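Local coordinates for protein MTH0777 (Methanothermobacter thermautotrophicus, PDB 1KJN) that is of unknown function but belongs to the DUF1890 family and forms a dimer of alpha/beta subunits built on a parallel sheet of Rossmann-like strand order, at residues V53-P56 and Y60-E63; V65-C70 and V96-I101; G84-D89 and E119-E124. One frame throughout, in Å; residues are numbered along the deposited sequence.

Interaction 1. Residues V53-P56 and Y60-E63; sequences VADP and YTDE
A side-chain-to-backbone hydrogen bond joins Asp55 to Tyr60 across the short turn that leads from helix 45-54 into strand 63-66. Tyr60 N donates to Asp55 OD2 at 2.7 Å in a fairly straight bond. The N-H comes in on the syn side of the carboxylate, tilted 21° out of its plane. Asp55 is the first residue to leave helical geometry after the helix, and its CG, anti to the backbone N (chi1 -178°), carries the carboxylate across to the returning chain. Asp55 OD2 also lies 3.4 Å from Tyr60 CB, while Asp55 OD1 sits 3.7 Å from Tyr60 CD2, so the acid runs obliquely past the start of the ring with the two planes 43° apart. OD1 also accepts from Ile59 N, and one carboxylate therefore gathers two successive backbone N-H groups of the turn. The loop closes the beta-alpha-beta crossover that runs from strand 38-43 through helix 45-54 to strand 63-66, the strand outermost within this chain in a Rossmann-like parallel sheet, and it forms part of the dimer interface. Tyr60 OH reaches Asp55 OD1 of the second subunit, and the reciprocal bond forms between the other Tyr60 and this Asp55. On its own subunit the Tyr60 ring meets His30 of helix 21-34 with planes roughly perpendicular, and Thr61, whose N lies 3.7 Å from Asp55 OD2, packs against Val41 of strand 38-43.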
ATOM      1  N   VAL A  53       8.518   0.577  -0.822  1.00 20.55           N
ATOM      2  CA  VAL A  53       8.446   0.340   0.612  1.00 24.30           C
ATOM      3  C   VAL A  53       7.433  -0.769   0.940  1.00 23.78           C
ATOM      4  O   VAL A  53       7.616  -1.483   1.923  1.00 25.50           O
ATOM      5  CB  VAL A  53       8.188   1.642   1.439  1.00 26.57           C
ATOM      6  CG1 VAL A  53       9.236   2.713   1.100  1.00 26.23           C
ATOM      7  CG2 VAL A  53       6.798   2.151   1.222  1.00 29.69           C
ATOM      8  N   ALA A  54       6.412  -0.953   0.094  1.00 17.66           N
ATOM      9  CA  ALA A  54       5.418  -2.014   0.330  1.00 15.98           C
ATOM     10  C   ALA A  54       5.919  -3.414  -0.058  1.00 18.26           C
ATOM     11  O   ALA A  54       5.375  -4.420   0.395  1.00 18.92           O
ATOM     12  CB  ALA A  54       4.100  -1.715  -0.381  1.00  6.94           C
ATOM     13  N   ASP A  55       6.970  -3.469  -0.871  1.00 18.15           N
ATOM     14  CA  ASP A  55       7.562  -4.719  -1.336  1.00 18.57           C
ATOM     15  C   ASP A  55       9.077  -4.470  -1.271  1.00 21.79           C
ATOM     16  O   ASP A  55       9.769  -4.478  -2.283  1.00 17.64           O
ATOM     17  CB  ASP A  55       7.086  -4.997  -2.780  1.00 18.19           C
ATOM     18  CG  ASP A  55       7.606  -6.326  -3.355  1.00 23.72           C
ATOM     19  OD1 ASP A  55       8.113  -7.185  -2.598  1.00 23.80           O
ATOM     20  OD2 ASP A  55       7.477  -6.520  -4.584  1.00 19.88           O
ATOM     21  N   PRO A  56       9.618  -4.297  -0.052  1.00 27.20           N
ATOM     22  CA  PRO A  56      11.050  -4.037   0.128  1.00 28.63           C
ATOM     23  C   PRO A  56      12.013  -5.042  -0.482  1.00 31.24           C
ATOM     24  O   PRO A  56      13.150  -4.686  -0.788  1.00 29.90           O
ATOM     25  CB  PRO A  56      11.190  -3.916   1.647  1.00 27.66           C
ATOM     26  CG  PRO A  56      10.113  -4.789   2.154  1.00 28.24           C
ATOM     27  CD  PRO A  56       8.955  -4.438   1.251  1.00 26.36           C
ATOM     28  N   TYR A  60       7.297  -8.974  -5.714  1.00 26.21           N
ATOM     29  CA  TYR A  60       6.098  -8.910  -6.558  1.00 23.67           C
ATOM     30  C   TYR A  60       6.174  -8.117  -7.876  1.00 21.86           C
ATOM     31  O   TYR A  60       5.204  -8.064  -8.638  1.00 23.75           O
ATOM     32  CB  TYR A  60       4.932  -8.438  -5.702  1.00 24.40           C
ATOM     33  CG  TYR A  60       4.691  -9.314  -4.485  1.00 25.08           C
ATOM     34  CD1 TYR A  60       4.312 -10.648  -4.626  1.00 26.02           C
ATOM     35  CD2 TYR A  60       4.778  -8.792  -3.193  1.00 26.33           C
ATOM     36  CE1 TYR A  60       4.009 -11.440  -3.508  1.00 26.63           C
ATOM     37  CE2 TYR A  60       4.481  -9.588  -2.065  1.00 20.67           C
ATOM     38  CZ  TYR A  60       4.089 -10.901  -2.235  1.00 26.09           C
ATOM     39  OH  TYR A  60       3.701 -11.658  -1.137  1.00 24.75           O
ATOM     40  N   THR A  61       7.314  -7.495  -8.140  1.00 22.59           N
ATOM     41  CA  THR A  61       7.522  -6.746  -9.384  1.00 28.34           C
ATOM     42  C   THR A  61       8.951  -7.022  -9.823  1.00 30.25           C
ATOM     43  O   THR A  61       9.788  -7.416  -9.014  1.00 27.75           O
ATOM     44  CB  THR A  61       7.355  -5.219  -9.217  1.00 26.58           C
ATOM     45  OG1 THR A  61       8.383  -4.724  -8.353  1.00 31.68           O
ATOM     46  CG2 THR A  61       5.979  -4.872  -8.647  1.00 28.60           C
ATOM     47  N   ASP A  62       9.250  -6.777 -11.090  1.00 27.82           N
ATOM     48  CA  ASP A  62      10.588  -7.057 -11.587  1.00 32.78           C
ATOM     49  C   ASP A  62      11.438  -5.838 -11.876  1.00 35.14           C
ATOM     50  O   ASP A  62      12.658  -5.837 -11.661  1.00 35.00           O
ATOM     51  CB  ASP A  62      10.478  -7.937 -12.829  1.00 32.08           C
ATOM     52  CG  ASP A  62       9.722  -9.216 -12.544  1.00 31.43           C
ATOM     53  OD1 ASP A  62      10.242 -10.031 -11.761  1.00 27.43           O
ATOM     54  OD2 ASP A  62       8.590  -9.381 -13.048  1.00 31.00           O
ATOM     55  N   GLU A  63      10.779  -4.788 -12.332  1.00 34.12           N
ATOM     56  CA  GLU A  63      11.468  -3.573 -12.691  1.00 35.22           C
ATOM     57  C   GLU A  63      10.548  -2.382 -12.453  1.00 34.60           C
ATOM     58  O   GLU A  63       9.323  -2.518 -12.429  1.00 32.67           O
ATOM     59  CB  GLU A  63      11.855  -3.668 -14.176  1.00 34.65           C
ATOM     60  CG  GLU A  63      12.728  -2.538 -14.685  1.00 43.72           C
ATOM     61  CD  GLU A  63      13.008  -2.614 -16.179  1.00 47.95           C
ATOM     62  OE1 GLU A  63      13.940  -1.913 -16.630  1.00 52.07           O
ATOM     63  OE2 GLU A  63      12.287  -3.337 -16.914  1.00 50.17           O
TER

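Interaction 2. Residues V65-C70 and V96-I101; sequences VDLESC and VTFAGI
Phe98 of helix 89-102 reaches across to Leu67 and Cys70 on the first turn of helix 67-73, joining two helices that pack on one face of the parallel sheet of this Rossmann-like alpha/beta fold. Leu67 CD2 meets the ring at its edge, near the ring plane, 3.8 Å from Phe98 CE2, and the two side chains cross at about a right angle. Cys70 meets the ring at another carbon, obliquely: its SG is 3.7 Å from Phe98 CE1 and 4.9 Å from the ring centroid, 67° off the normal, a sulfur-aromatic contact. With SG anti to the backbone N (chi1 -174°), the thiol extends from the helix toward the phenyl group. The backbone also takes part, Leu67 O lying 4.0 Å from Phe98 CZ. Thr42 of strand 38-43 touches all three side chains, and Leu10 and Val12 of strand 8-12 and Leu82 of strand 81-86 add to the packing around Phe98, so the ring is buried between helix and sheet. Behind this apolar layer, the start of helix 67-73 is fixed by Asp66 at its N-cap position. Asp66 OD1 accepts from Ser69 N at 2.9 Å on its anti side, with the N-H tilted 34° out of the carboxylate plane, and a second bond to Asp66 OD1, through its anti lone pair, comes from Ser69 OG at 3.1 Å.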
ATOM      1  N   VAL A  65      10.371   2.007 -13.447  1.00 30.63           N
ATOM      2  CA  VAL A  65      10.909   3.134 -14.199  1.00 29.63           C
ATOM      3  C   VAL A  65       9.965   4.332 -14.097  1.00 29.42           C
ATOM      4  O   VAL A  65       8.754   4.163 -14.128  1.00 27.23           O
ATOM      5  CB  VAL A  65      10.994   2.800 -15.707  1.00 32.50           C
ATOM      6  CG1 VAL A  65      11.866   3.812 -16.433  1.00 36.59           C
ATOM      7  CG2 VAL A  65      11.503   1.398 -15.926  1.00 39.98           C
ATOM      8  N   ASP A  66      10.531   5.536 -14.035  1.00 25.44           N
ATOM      9  CA  ASP A  66       9.749   6.776 -13.975  1.00 28.12           C
ATOM     10  C   ASP A  66       8.914   6.956 -15.261  1.00 24.37           C
ATOM     11  O   ASP A  66       9.318   6.520 -16.344  1.00 22.61           O
ATOM     12  CB  ASP A  66      10.708   7.955 -13.727  1.00 31.04           C
ATOM     13  CG  ASP A  66      10.232   9.247 -14.340  1.00 38.71           C
ATOM     14  OD1 ASP A  66      10.690   9.551 -15.460  1.00 39.30           O
ATOM     15  OD2 ASP A  66       9.404   9.956 -13.717  1.00 48.00           O
ATOM     16  N   LEU A  67       7.741   7.571 -15.141  1.00 26.32           N
ATOM     17  CA  LEU A  67       6.853   7.764 -16.299  1.00 28.10           C
ATOM     18  C   LEU A  67       7.505   8.345 -17.541  1.00 29.89           C
ATOM     19  O   LEU A  67       7.420   7.763 -18.619  1.00 28.79           O
ATOM     20  CB  LEU A  67       5.655   8.634 -15.929  1.00 28.57           C
ATOM     21  CG  LEU A  67       4.560   8.019 -15.070  1.00 32.16           C
ATOM     22  CD1 LEU A  67       3.683   9.119 -14.493  1.00 38.64           C
ATOM     23  CD2 LEU A  67       3.747   7.050 -15.890  1.00 24.30           C
ATOM     24  N   GLU A  68       8.172   9.485 -17.385  1.00 30.76           N
ATOM     25  CA  GLU A  68       8.813  10.146 -18.518  1.00 35.74           C
ATOM     26  C   GLU A  68       9.961   9.338 -19.097  1.00 34.66           C
ATOM     27  O   GLU A  68      10.115   9.255 -20.319  1.00 34.29           O
ATOM     28  CB  GLU A  68       9.237  11.565 -18.141  1.00 35.14           C
ATOM     29  CG  GLU A  68       8.021  12.456 -17.870  1.00 40.42           C
ATOM     30  CD  GLU A  68       7.097  12.576 -19.092  1.00 49.10           C
ATOM     31  OE1 GLU A  68       7.585  12.980 -20.169  1.00 53.81           O
ATOM     32  OE2 GLU A  68       5.880  12.277 -18.986  1.00 53.03           O
ATOM     33  N   SER A  69      10.735   8.691 -18.231  1.00 34.66           N
ATOM     34  CA  SER A  69      11.840   7.872 -18.712  1.00 34.92           C
ATOM     35  C   SER A  69      11.290   6.711 -19.539  1.00 34.18           C
ATOM     36  O   SER A  69      11.807   6.415 -20.613  1.00 33.03           O
ATOM     37  CB  SER A  69      12.671   7.346 -17.550  1.00 32.84           C
ATOM     38  OG  SER A  69      13.246   8.427 -16.841  1.00 36.58           O
ATOM     39  N   CYS A  70      10.215   6.087 -19.060  1.00 32.03           N
ATOM     40  CA  CYS A  70       9.621   4.969 -19.781  1.00 27.76           C
ATOM     41  C   CYS A  70       9.098   5.448 -21.135  1.00 28.41           C
ATOM     42  O   CYS A  70       9.291   4.782 -22.144  1.00 28.43           O
ATOM     43  CB  CYS A  70       8.478   4.350 -18.975  1.00 24.83           C
ATOM     44  SG  CYS A  70       7.796   2.870 -19.713  1.00 16.54           S
ATOM     45  N   VAL A  96      -3.535   6.215 -22.432  1.00 20.34           N
ATOM     46  CA  VAL A  96      -3.801   6.379 -23.864  1.00 24.79           C
ATOM     47  C   VAL A  96      -2.473   6.450 -24.614  1.00 18.49           C
ATOM     48  O   VAL A  96      -2.254   5.720 -25.584  1.00 22.83           O
ATOM     49  CB  VAL A  96      -4.634   7.672 -24.149  1.00 28.31           C
ATOM     50  CG1 VAL A  96      -4.734   7.943 -25.677  1.00 23.81           C
ATOM     51  CG2 VAL A  96      -6.028   7.530 -23.565  1.00 29.98           C
ATOM     52  N   THR A  97      -1.557   7.257 -24.087  1.00 20.63           N
ATOM     53  CA  THR A  97      -0.252   7.429 -24.712  1.00 19.15           C
ATOM     54  C   THR A  97       0.493   6.102 -24.752  1.00 23.30           C
ATOM     55  O   THR A  97       0.984   5.697 -25.800  1.00 21.19           O
ATOM     56  CB  THR A  97       0.606   8.478 -23.979  1.00 25.47           C
ATOM     57  OG1 THR A  97      -0.070   9.745 -23.969  1.00 23.94           O
ATOM     58  CG2 THR A  97       1.953   8.634 -24.675  1.00 21.95           C
ATOM     59  N   PHE A  98       0.562   5.413 -23.618  1.00 18.63           N
ATOM     60  CA  PHE A  98       1.270   4.143 -23.577  1.00 20.37           C
ATOM     61  C   PHE A  98       0.649   3.103 -24.497  1.00 21.89           C
ATOM     62  O   PHE A  98       1.349   2.289 -25.085  1.00 17.99           O
ATOM     63  CB  PHE A  98       1.331   3.600 -22.142  1.00 20.78           C
ATOM     64  CG  PHE A  98       2.370   4.272 -21.277  1.00 26.00           C
ATOM     65  CD1 PHE A  98       3.728   4.075 -21.516  1.00 26.77           C
ATOM     66  CD2 PHE A  98       1.989   5.070 -20.200  1.00 26.15           C
ATOM     67  CE1 PHE A  98       4.686   4.660 -20.686  1.00 30.46           C
ATOM     68  CE2 PHE A  98       2.945   5.660 -19.366  1.00 21.54           C
ATOM     69  CZ  PHE A  98       4.290   5.455 -19.606  1.00 23.01           C
ATOM     70  N   ALA A  99      -0.670   3.135 -24.620  1.00 18.81           N
ATOM     71  CA  ALA A  99      -1.363   2.174 -25.465  1.00 25.27           C
ATOM     72  C   ALA A  99      -1.112   2.420 -26.944  1.00 23.80           C
ATOM     73  O   ALA A  99      -0.996   1.476 -27.705  1.00 26.78           O
ATOM     74  CB  ALA A  99      -2.859   2.179 -25.162  1.00 18.66           C
ATOM     75  N   GLY A 100      -0.996   3.690 -27.331  1.00 25.45           N
ATOM     76  CA  GLY A 100      -0.765   4.037 -28.727  1.00 28.03           C
ATOM     77  C   GLY A 100       0.594   3.560 -29.195  1.00 27.15           C
ATOM     78  O   GLY A 100       0.763   3.146 -30.340  1.00 27.87           O
ATOM     79  N   ILE A 101       1.550   3.577 -28.275  1.00 23.76           N
ATOM     80  CA  ILE A 101       2.904   3.133 -28.545  1.00 23.88           C
ATOM     81  C   ILE A 101       3.026   1.605 -28.568  1.00 26.40           C
ATOM     82  O   ILE A 101       3.656   1.035 -29.463  1.00 23.61           O
ATOM     83  CB  ILE A 101       3.861   3.671 -27.472  1.00 23.50           C
ATOM     84  CG1 ILE A 101       3.965   5.197 -27.573  1.00 22.69           C
ATOM     85  CG2 ILE A 101       5.228   2.961 -27.569  1.00 23.20           C
ATOM     86  CD1 ILE A 101       4.750   5.842 -26.426  1.00 22.79           C
TER

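Interaction 3. Residues G84-D89 and E119-E124; sequences GFVPND and EELVNE
The strand-to-helix turn of a beta-alpha unit, where strand 81-86 ends and helix 89-102 begins, receives Leu121 from the neighbouring helix 115-128. The leucine fits against this turn with both methyl groups. Leu121 CD2 comes within 3.6 Å of Asn88 C and 3.8 Å of Asp89 OD1, while CD1 lies 4.0 Å from Pro87 O and a similar distance from Asn88 CA. Much of what it covers is thus main chain, at the point where the polypeptide turns from strand to helix. Val86, the last residue of the strand, adds the one apolar side-chain contact: its CG1 is 4.2 Å from Leu121 CD2, the two side chains running past each other in opposite directions. Leu121 CG is anti to its carbonyl carbon (chi1 -71°), and from there the branched end extends over the turn. Ile110 of strand 105-111 also touches the leucine. Asn88 occupies the N-cap position of helix 89-102, where OD1 accepts from Ala91 N; its CB is directed away from helix 115-128, and the leucine meets its backbone. Shortening this leucine to an alanine would probably uncover the Asn88 backbone and open a gap beside Val86. At the outer margin, Asp89 OD1 stands 5.8 Å from Glu120 OE1. With no hydrogen bond or salt bridge between the two segments and like charges at the exposed margin, cohesion here rests on van der Waals packing of Leu121, and the nearby acids probably oppose it slightly.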
ATOM      1  N   GLY A  84      -3.193  -0.325 -16.885  1.00 16.44           N
ATOM      2  CA  GLY A  84      -3.159   1.022 -16.353  1.00 16.79           C
ATOM      3  C   GLY A  84      -4.259   1.315 -15.339  1.00 22.81           C
ATOM      4  O   GLY A  84      -5.441   1.063 -15.601  1.00 17.28           O
ATOM      5  N   PHE A  85      -3.848   1.794 -14.163  1.00 18.39           N
ATOM      6  CA  PHE A  85      -4.766   2.178 -13.096  1.00 17.13           C
ATOM      7  C   PHE A  85      -5.178   3.591 -13.422  1.00 16.84           C
ATOM      8  O   PHE A  85      -4.331   4.435 -13.734  1.00 18.57           O
ATOM      9  CB  PHE A  85      -4.079   2.105 -11.723  1.00 11.46           C
ATOM     10  CG  PHE A  85      -3.974   0.716 -11.200  1.00 13.67           C
ATOM     11  CD1 PHE A  85      -2.959  -0.128 -11.638  1.00 13.55           C
ATOM     12  CD2 PHE A  85      -4.910   0.236 -10.287  1.00 11.72           C
ATOM     13  CE1 PHE A  85      -2.876  -1.432 -11.175  1.00 24.01           C
ATOM     14  CE2 PHE A  85      -4.837  -1.066  -9.821  1.00 19.71           C
ATOM     15  CZ  PHE A  85      -3.817  -1.911 -10.261  1.00 13.61           C
ATOM     16  N   VAL A  86      -6.477   3.852 -13.361  1.00 19.54           N
ATOM     17  CA  VAL A  86      -6.990   5.164 -13.739  1.00 19.86           C
ATOM     18  C   VAL A  86      -7.914   5.823 -12.716  1.00 24.08           C
ATOM     19  O   VAL A  86      -9.117   5.568 -12.691  1.00 26.22           O
ATOM     20  CB  VAL A  86      -7.727   5.052 -15.099  1.00 20.97           C
ATOM     21  CG1 VAL A  86      -8.014   6.432 -15.660  1.00 28.93           C
ATOM     22  CG2 VAL A  86      -6.893   4.239 -16.092  1.00 19.48           C
ATOM     23  N   PRO A  87      -7.337   6.596 -11.791  1.00 27.26           N
ATOM     24  CA  PRO A  87      -8.105   7.305 -10.755  1.00 25.85           C
ATOM     25  C   PRO A  87      -8.564   8.671 -11.274  1.00 27.21           C
ATOM     26  O   PRO A  87      -9.349   9.360 -10.614  1.00 32.41           O
ATOM     27  CB  PRO A  87      -7.081   7.527  -9.629  1.00 20.76           C
ATOM     28  CG  PRO A  87      -5.911   6.671  -9.981  1.00 28.63           C
ATOM     29  CD  PRO A  87      -5.901   6.569 -11.469  1.00 24.43           C
ATOM     30  N   ASN A  88      -8.059   9.088 -12.432  1.00 24.76           N
ATOM     31  CA  ASN A  88      -8.434  10.403 -12.949  1.00 25.83           C
ATOM     32  C   ASN A  88      -7.997  10.671 -14.388  1.00 27.72           C
ATOM     33  O   ASN A  88      -7.308   9.857 -14.994  1.00 25.39           O
ATOM     34  CB  ASN A  88      -7.841  11.488 -12.036  1.00 25.05           C
ATOM     35  CG  ASN A  88      -6.334  11.361 -11.885  1.00 26.69           C
ATOM     36  OD1 ASN A  88      -5.649  10.854 -12.776  1.00 23.76           O
ATOM     37  ND2 ASN A  88      -5.811  11.824 -10.757  1.00 28.05           N
ATOM     38  N   ASP A  89      -8.304  11.882 -14.861  1.00 29.67           N
ATOM     39  CA  ASP A  89      -7.981  12.329 -16.219  1.00 32.39           C
ATOM     40  C   ASP A  89      -6.514  12.209 -16.577  1.00 30.54           C
ATOM     41  O   ASP A  89      -6.197  11.718 -17.644  1.00 29.85           O
ATOM     42  CB  ASP A  89      -8.421  13.793 -16.452  1.00 35.72           C
ATOM     43  CG  ASP A  89      -9.939  13.964 -16.524  1.00 40.43           C
ATOM     44  OD1 ASP A  89     -10.682  12.964 -16.659  1.00 44.65           O
ATOM     45  OD2 ASP A  89     -10.394  15.122 -16.442  1.00 45.65           O
ATOM     46  N   GLU A 119     -18.042   7.148 -14.577  1.00 36.25           N
ATOM     47  CA  GLU A 119     -18.704   7.153 -15.880  1.00 39.25           C
ATOM     48  C   GLU A 119     -17.917   7.927 -16.931  1.00 35.65           C
ATOM     49  O   GLU A 119     -17.695   7.432 -18.034  1.00 36.79           O
ATOM     50  CB  GLU A 119     -20.121   7.713 -15.762  1.00 42.30           C
ATOM     51  CG  GLU A 119     -21.008   7.384 -16.957  1.00 52.90           C
ATOM     52  CD  GLU A 119     -22.405   7.984 -16.846  1.00 60.66           C
ATOM     53  OE1 GLU A 119     -22.992   7.968 -15.734  1.00 62.16           O
ATOM     54  OE2 GLU A 119     -22.922   8.465 -17.881  1.00 63.62           O
ATOM     55  N   GLU A 120     -17.465   9.122 -16.570  1.00 36.52           N
ATOM     56  CA  GLU A 120     -16.685   9.958 -17.477  1.00 40.30           C
ATOM     57  C   GLU A 120     -15.389   9.250 -17.863  1.00 40.72           C
ATOM     58  O   GLU A 120     -15.023   9.204 -19.035  1.00 43.52           O
ATOM     59  CB  GLU A 120     -16.347  11.287 -16.812  1.00 46.60           C
ATOM     60  CG  GLU A 120     -17.553  12.038 -16.268  1.00 54.83           C
ATOM     61  CD  GLU A 120     -17.173  13.203 -15.350  1.00 62.48           C
ATOM     62  OE1 GLU A 120     -16.122  13.129 -14.666  1.00 61.99           O
ATOM     63  OE2 GLU A 120     -17.938  14.191 -15.304  1.00 65.39           O
ATOM     64  N   LEU A 121     -14.708   8.678 -16.875  1.00 37.93           N
ATOM     65  CA  LEU A 121     -13.455   7.968 -17.122  1.00 36.15           C
ATOM     66  C   LEU A 121     -13.690   6.732 -17.988  1.00 32.83           C
ATOM     67  O   LEU A 121     -12.936   6.452 -18.915  1.00 31.19           O
ATOM     68  CB  LEU A 121     -12.788   7.603 -15.793  1.00 33.29           C
ATOM     69  CG  LEU A 121     -12.207   8.805 -15.049  1.00 33.30           C
ATOM     70  CD1 LEU A 121     -11.851   8.442 -13.621  1.00 36.93           C
ATOM     71  CD2 LEU A 121     -10.998   9.321 -15.781  1.00 27.25           C
ATOM     72  N   VAL A 122     -14.780   6.030 -17.717  1.00 36.14           N
ATOM     73  CA  VAL A 122     -15.136   4.840 -18.478  1.00 38.57           C
ATOM     74  C   VAL A 122     -15.414   5.232 -19.923  1.00 41.62           C
ATOM     75  O   VAL A 122     -14.866   4.628 -20.846  1.00 43.45           O
ATOM     76  CB  VAL A 122     -16.367   4.131 -17.858  1.00 39.26           C
ATOM     77  CG1 VAL A 122     -16.952   3.112 -18.820  1.00 39.75           C
ATOM     78  CG2 VAL A 122     -15.971   3.450 -16.544  1.00 36.25           C
ATOM     79  N   ASN A 123     -16.216   6.277 -20.121  1.00 43.93           N
ATOM     80  CA  ASN A 123     -16.543   6.727 -21.480  1.00 45.91           C
ATOM     81  C   ASN A 123     -15.294   7.154 -22.231  1.00 45.81           C
ATOM     82  O   ASN A 123     -15.093   6.775 -23.385  1.00 43.30           O
ATOM     83  CB  ASN A 123     -17.545   7.877 -21.445  1.00 46.10           C
ATOM     84  CG  ASN A 123     -18.901   7.437 -20.970  1.00 47.82           C
ATOM     85  OD1 ASN A 123     -19.298   6.293 -21.181  1.00 46.10           O
ATOM     86  ND2 ASN A 123     -19.619   8.337 -20.307  1.00 54.94           N
ATOM     87  N   GLU A 124     -14.430   7.886 -21.537  1.00 46.11           N
ATOM     88  CA  GLU A 124     -13.186   8.371 -22.108  1.00 45.40           C
ATOM     89  C   GLU A 124     -12.310   7.244 -22.663  1.00 46.76           C
ATOM     90  O   GLU A 124     -11.830   7.327 -23.797  1.00 50.51           O
ATOM     91  CB  GLU A 124     -12.416   9.183 -21.066  1.00 46.14           C
ATOM     92  CG  GLU A 124     -11.018   9.614 -21.501  1.00 50.47           C
ATOM     93  CD  GLU A 124     -11.017  10.592 -22.667  1.00 52.90           C
ATOM     94  OE1 GLU A 124     -11.815  10.436 -23.613  1.00 52.22           O
ATOM     95  OE2 GLU A 124     -10.196  11.523 -22.636  1.00 55.67           O
TER

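How the interactions relate
Interaction 1 closes before the others open, and its second segment runs directly into the first segment of interaction 2 through strand 63-66. Interactions 2 and 3 instead alternate along the chain and are tied by helix 89-102, which begins at the turn of interaction 3 and later supplies the ring of interaction 2. Their centres lie about 17 Å apart, with nearest atoms about 6 Å apart, and both reach the same parallel sheet. Helices 67-73, 89-102 and 115-128 are thereby linked in succession. Interactions 1 and 3, with centres about 25 Å apart, lie on opposite sides of the chain's centre. Among the three, interaction 1 alone touches the second subunit, whereas the other two join elements within one subunit.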